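Local coordinates for protein F420-dependent methylenetetrahydromethanopterin dehydrogenase (Methanopyrus kandleri, PDB 1QV9) that catalyses the reversible, coenzyme F420-dependent interconversion of methenyl- and methylene-tetrahydromethanopterin in methanogenesis from carbon dioxide, at residues Phe222-Asp226 with Lys227-Val231. Numbering follows the deposited sequence.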
ATOM      1  N   PHE A 222     -14.195  13.273  27.430  1.00 26.37           N
ATOM      2  CA  PHE A 222     -14.357  13.939  28.728  1.00 30.00           C
ATOM      3  C   PHE A 222     -14.136  15.432  28.827  1.00 30.35           C
ATOM      4  O   PHE A 222     -14.630  16.072  29.755  1.00 34.48           O
ATOM      5  CB  PHE A 222     -13.454  13.245  29.739  1.00 26.13           C
ATOM      6  CG  PHE A 222     -13.708  11.782  29.832  1.00 32.46           C
ATOM      7  CD1 PHE A 222     -15.002  11.315  30.007  1.00 31.71           C
ATOM      8  CD2 PHE A 222     -12.674  10.867  29.713  1.00 33.26           C
ATOM      9  CE1 PHE A 222     -15.262   9.953  30.055  1.00 38.82           C
ATOM     10  CE2 PHE A 222     -12.930   9.518  29.763  1.00 35.88           C
ATOM     11  CZ  PHE A 222     -14.224   9.057  29.932  1.00 32.36           C
ATOM     12  N   VAL A 223     -13.401  15.997  27.890  1.00 27.93           N
ATOM     13  CA  VAL A 223     -13.120  17.420  27.925  1.00 29.29           C
ATOM     14  C   VAL A 223     -13.988  18.233  26.980  1.00 31.68           C
ATOM     15  O   VAL A 223     -14.756  19.096  27.411  1.00 32.16           O
ATOM     16  CB  VAL A 223     -11.658  17.660  27.603  1.00 29.53           C
ATOM     17  CG1 VAL A 223     -11.340  19.146  27.718  1.00 29.87           C
ATOM     18  CG2 VAL A 223     -10.787  16.842  28.549  1.00 32.98           C
ATOM     19  N   GLU A 224     -13.865  17.963  25.687  1.00 27.12           N
ATOM     20  CA  GLU A 224     -14.623  18.662  24.654  1.00 27.37           C
ATOM     21  C   GLU A 224     -16.112  18.343  24.760  1.00 29.05           C
ATOM     22  O   GLU A 224     -16.498  17.179  24.820  1.00 28.10           O
ATOM     23  CB  GLU A 224     -14.087  18.241  23.268  1.00 26.15           C
ATOM     24  CG  GLU A 224     -14.729  18.926  22.102  1.00 26.46           C
ATOM     25  CD  GLU A 224     -14.596  20.438  22.184  1.00 33.94           C
ATOM     26  OE1 GLU A 224     -15.631  21.115  22.356  1.00 31.45           O
ATOM     27  OE2 GLU A 224     -13.460  20.942  22.089  1.00 34.02           O
ATOM     28  N   GLN A 225     -16.951  19.381  24.776  1.00 29.02           N
ATOM     29  CA  GLN A 225     -18.388  19.191  24.901  1.00 27.11           C
ATOM     30  C   GLN A 225     -19.196  19.586  23.667  1.00 24.47           C
ATOM     31  O   GLN A 225     -20.391  19.318  23.594  1.00 31.39           O
ATOM     32  CB  GLN A 225     -18.897  19.985  26.112  1.00 33.91           C
ATOM     33  CG  GLN A 225     -18.180  19.641  27.392  1.00 34.09           C
ATOM     34  CD  GLN A 225     -18.455  18.224  27.834  1.00 41.46           C
ATOM     35  OE1 GLN A 225     -19.613  17.828  27.974  1.00 49.36           O
ATOM     36  NE2 GLN A 225     -17.397  17.451  28.071  1.00 38.54           N
ATOM     37  N   ASP A 226     -18.551  20.225  22.706  1.00 25.24           N
ATOM     38  CA  ASP A 226     -19.220  20.608  21.467  1.00 23.81           C
ATOM     39  C   ASP A 226     -19.090  19.418  20.481  1.00 28.20           C
ATOM     40  O   ASP A 226     -17.982  19.107  20.064  1.00 29.26           O
ATOM     41  CB  ASP A 226     -18.530  21.828  20.885  1.00 31.02           C
ATOM     42  CG  ASP A 226     -19.140  22.286  19.575  1.00 32.40           C
ATOM     43  OD1 ASP A 226     -18.639  23.296  19.041  1.00 36.61           O
ATOM     44  OD2 ASP A 226     -20.104  21.662  19.070  1.00 35.77           O
ATOM     45  N   LYS A 227     -20.203  18.792  20.110  1.00 28.80           N
ATOM     46  CA  LYS A 227     -20.183  17.647  19.181  1.00 27.73           C
ATOM     47  C   LYS A 227     -19.497  17.915  17.833  1.00 33.25           C
ATOM     48  O   LYS A 227     -18.864  17.002  17.269  1.00 29.60           O
ATOM     49  CB  LYS A 227     -21.601  17.128  18.917  1.00 35.66           C
ATOM     50  CG  LYS A 227     -22.521  18.131  18.226  1.00 40.85           C
ATOM     51  CD  LYS A 227     -23.777  17.483  17.648  1.00 42.20           C
ATOM     52  CE  LYS A 227     -24.651  16.858  18.712  1.00 47.89           C
ATOM     53  NZ  LYS A 227     -25.326  17.852  19.602  1.00 51.38           N
ATOM     54  N   GLU A 228     -19.627  19.130  17.295  1.00 27.91           N
ATOM     55  CA  GLU A 228     -18.990  19.443  16.020  1.00 30.66           C
ATOM     56  C   GLU A 228     -17.478  19.317  16.141  1.00 25.57           C
ATOM     57  O   GLU A 228     -16.774  19.258  15.136  1.00 27.70           O
ATOM     58  CB  GLU A 228     -19.335  20.864  15.553  1.00 35.75           C
ATOM     59  CG  GLU A 228     -20.794  21.061  15.151  1.00 44.64           C
ATOM     60  CD  GLU A 228     -21.074  22.464  14.614  1.00 52.60           C
ATOM     61  OE1 GLU A 228     -22.245  22.747  14.268  1.00 56.60           O
ATOM     62  OE2 GLU A 228     -20.125  23.285  14.538  1.00 55.70           O
ATOM     63  N   ARG A 229     -16.981  19.333  17.374  1.00 22.89           N
ATOM     64  CA  ARG A 229     -15.563  19.184  17.639  1.00 25.25           C
ATOM     65  C   ARG A 229     -15.232  17.791  18.190  1.00 26.05           C
ATOM     66  O   ARG A 229     -14.263  17.179  17.727  1.00 22.70           O
ATOM     67  CB  ARG A 229     -15.078  20.229  18.649  1.00 26.90           C
ATOM     68  CG  ARG A 229     -15.044  21.655  18.100  1.00 25.38           C
ATOM     69  CD  ARG A 229     -14.704  22.626  19.226  1.00 25.92           C
ATOM     70  NE  ARG A 229     -13.293  22.612  19.629  1.00 25.74           N
ATOM     71  CZ  ARG A 229     -12.312  23.236  18.974  1.00 21.74           C
ATOM     72  NH1 ARG A 229     -11.067  23.170  19.429  1.00 26.40           N
ATOM     73  NH2 ARG A 229     -12.567  23.930  17.867  1.00 26.42           N
ATOM     74  N   TYR A 230     -15.990  17.282  19.163  1.00 23.76           N
ATOM     75  CA  TYR A 230     -15.603  15.979  19.713  1.00 22.27           C
ATOM     76  C   TYR A 230     -15.809  14.789  18.786  1.00 22.44           C
ATOM     77  O   TYR A 230     -15.095  13.810  18.947  1.00 20.53           O
ATOM     78  CB  TYR A 230     -16.216  15.685  21.111  1.00 22.51           C
ATOM     79  CG  TYR A 230     -17.717  15.504  21.232  1.00 22.57           C
ATOM     80  CD1 TYR A 230     -18.479  16.399  22.016  1.00 24.26           C
ATOM     81  CD2 TYR A 230     -18.380  14.418  20.668  1.00 22.33           C
ATOM     82  CE1 TYR A 230     -19.836  16.197  22.224  1.00 25.37           C
ATOM     83  CE2 TYR A 230     -19.740  14.203  20.867  1.00 24.37           C
ATOM     84  CZ  TYR A 230     -20.471  15.100  21.654  1.00 29.92           C
ATOM     85  OH  TYR A 230     -21.809  14.881  21.875  1.00 25.47           O
ATOM     86  N   VAL A 231     -16.745  14.838  17.847  1.00 20.06           N
ATOM     87  CA  VAL A 231     -16.900  13.665  16.952  1.00 20.92           C
ATOM     88  C   VAL A 231     -15.611  13.528  16.088  1.00 21.87           C
ATOM     89  O   VAL A 231     -15.036  12.402  16.003  1.00 20.36           O
ATOM     90  CB  VAL A 231     -18.174  13.749  16.071  1.00 21.11           C
ATOM     91  CG1 VAL A 231     -18.262  12.543  15.105  1.00 25.05           C
ATOM     92  CG2 VAL A 231     -19.402  13.748  16.983  1.00 23.19           C
TER
HETATM   93  O   HOH W   1     -22.753  19.542  21.155  1.00 38.96           O
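Glu224 reaches across the turn to Arg229 and Tyr230. Its CB lies against Tyr230 CB, and CG, anti to the backbone N (chi1 -177°), packs 3.7 Å from that same Tyr230 CB. A bend at chi2 then lays CD beside Arg229 CB and NE, and the two oxygens take different partners. OE1 turns back on its own segment, taking the Asp226 N-H on its anti lone pair at 3.1 Å and also touching Arg229 CD; OE2 accepts the N-H of Arg229 NE, 3.0 Å away, a hydrogen bond that is part of a salt bridge. OE2 lies in the guanidinium plane, yet NE stands above the carboxylate plane, the two planes being 62° apart. With an alanine here both bonds would go, probably leaving Arg229 NE without its carboxylate and Asp226 N without this acceptor. Residues 224-226 form the short connection between helices 197-223 and 227-257 of the helix bundle, with Asp226 as N-cap of the second. Asp226 OD2 accepts from Glu228 N at 3.1 Å, while Asp226 O takes two backbone donors, Arg229 N at 2.9 Å and Tyr230 N at 2.8 Å. Lys227 CA sits over the centre of one Tyr230 ring face, and Gln225 O meets the ring edge at CE1, 3.5 Å away. Beyond the turn, Tyr230 OH is hydrogen-bonded to Glu130, Arg128 makes a cation-pi contact with the ring, and Arg229 packs on Leu189 of a neighbouring subunit.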